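Side-chain contact in beta-lactamase Mb2281c (Mycobacterium bovis, PDB 3I7J), which is named a beta-lactamase and probably acts as a serine hydrolase of the beta-lactamase and penicillin-binding-protein superfamily: residues L45-R48 and A49-A53. Residues are numbered along the deposited sequence; the frame is centred on the assembly and turned at random.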
loop_
_atom_site.group_PDB
_atom_site.type_symbol
_atom_site.label_atom_id
_atom_site.label_comp_id
_atom_site.label_asym_id
_atom_site.label_seq_id
_atom_site.Cartn_x
_atom_site.Cartn_y
_atom_site.Cartn_z
ATOM N N LEU A 45 -4.455 0.429 2.682
ATOM C CA LEU A 45 -5.810 0.677 3.169
ATOM C C LEU A 45 -5.767 1.049 4.650
ATOM O O LEU A 45 -6.404 2.014 5.081
ATOM C CB LEU A 45 -6.691 -0.563 2.965
ATOM C CG LEU A 45 -6.928 -1.036 1.527
ATOM C CD1 LEU A 45 -7.762 -2.309 1.548
ATOM C CD2 LEU A 45 -7.656 0.048 0.727
ATOM N N VAL A 46 -5.013 0.280 5.428
ATOM C CA VAL A 46 -4.892 0.537 6.855
ATOM C C VAL A 46 -4.172 1.860 7.073
ATOM O O VAL A 46 -4.537 2.636 7.962
ATOM C CB VAL A 46 -4.119 -0.608 7.563
ATOM C CG1 VAL A 46 -3.871 -0.259 9.025
ATOM C CG2 VAL A 46 -4.915 -1.903 7.463
ATOM N N ALA A 47 -3.150 2.119 6.262
ATOM C CA ALA A 47 -2.396 3.368 6.372
ATOM C C ALA A 47 -3.306 4.572 6.133
ATOM O O ALA A 47 -3.213 5.580 6.838
ATOM C CB ALA A 47 -1.259 3.383 5.370
ATOM N N ARG A 48 -4.186 4.470 5.140
ATOM C CA ARG A 48 -5.078 5.582 4.845
ATOM C C ARG A 48 -6.055 5.779 5.997
ATOM O O ARG A 48 -6.450 6.909 6.309
ATOM C CB ARG A 48 -5.844 5.338 3.549
ATOM C CG ARG A 48 -6.541 6.580 3.017
ATOM C CD ARG A 48 -5.530 7.666 2.720
ATOM N NE ARG A 48 -5.833 8.378 1.485
ATOM C CZ ARG A 48 -4.952 9.131 0.841
ATOM N NH1 ARG A 48 -5.300 9.753 -0.273
ATOM N NH2 ARG A 48 -3.716 9.251 1.317
ATOM N N ALA A 49 -6.443 4.676 6.629
ATOM C CA ALA A 49 -7.353 4.732 7.765
ATOM C C ALA A 49 -6.643 5.427 8.933
ATOM O O ALA A 49 -7.248 6.235 9.646
ATOM C CB ALA A 49 -7.780 3.325 8.164
ATOM N N ALA A 50 -5.357 5.118 9.120
ATOM C CA ALA A 50 -4.573 5.739 10.194
ATOM C C ALA A 50 -4.356 7.233 9.913
ATOM O O ALA A 50 -4.242 8.038 10.836
ATOM C CB ALA A 50 -3.226 5.037 10.347
ATOM N N GLN A 51 -4.287 7.582 8.631
ATOM C CA GLN A 51 -4.111 8.963 8.220
ATOM C C GLN A 51 -5.391 9.742 8.524
ATOM O O GLN A 51 -5.339 10.881 8.988
ATOM C CB GLN A 51 -3.796 9.037 6.730
ATOM C CG GLN A 51 -2.363 8.652 6.380
ATOM C CD GLN A 51 -2.216 8.281 4.917
ATOM O OE1 GLN A 51 -2.901 8.834 4.061
ATOM N NE2 GLN A 51 -1.318 7.347 4.622
ATOM N N VAL A 52 -6.538 9.126 8.265
ATOM C CA VAL A 52 -7.809 9.771 8.545
ATOM C C VAL A 52 -7.926 9.981 10.059
ATOM O O VAL A 52 -8.396 11.023 10.509
ATOM C CB VAL A 52 -9.010 8.913 8.057
ATOM C CG1 VAL A 52 -10.324 9.547 8.514
ATOM C CG2 VAL A 52 -8.989 8.813 6.533
ATOM N N ALA A 53 -7.491 8.989 10.841
ATOM C CA ALA A 53 -7.552 9.082 12.300
ATOM C C ALA A 53 -6.728 10.261 12.831
ATOM O O ALA A 53 -7.137 10.937 13.782
ATOM C CB ALA A 53 -7.076 7.785 12.934
#
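Arg48 and Gln51, three residues apart in helix 42-56, are joined side chain to side chain in a worked example of an i to i+3 polar link in a largely buried part of a helix. Ser40, just before the helix, and Lys43 in its first turn fit the SxxK pattern of serine beta-lactamases and penicillin-binding proteins, consistent with a catalytic role not confirmed here; the link begins about a turn and a half beyond Lys43.

Backbone hydrogen bonds set the frame. Four successive i to i+4 hydrogen bonds run from Ala49 N to Leu45 O through Val52 N to Arg48 O, the latter 3.0 Å long.

The polar side chains add a fifth hydrogen bond, from Arg48 NH2 to Gln51 OE1, 2.9 Å long. The donor lies in the amide plane of Gln51, while OE1 sits at the guanidinium edge, 18° out of the guanidinium plane; the two flat groups stand 72° apart. Arg48 carries CG anti to its own N (chi1 -167°), then bends at chi2 and chi3, which brings NH2 round to the glutamine. Arg48 NE forms a salt bridge with Asp162 of helix 153-164, and Gln51 NE2 donates to Leu202 O, so the pair joins helix 42-56 to these two sites.

Nonpolar packing sets Ala49 on Val127 and Val52 on Ala126, both of helix 119-131. Aliphatic carbons also make van der Waals contacts with polar atoms: Val52 CG2 rests 3.2 Å from Arg48 O, Arg48 CD lies 3.2 Å from Gln51 OE1, and Ala47 CB approaches Gln51 NE2 to 4.0 Å.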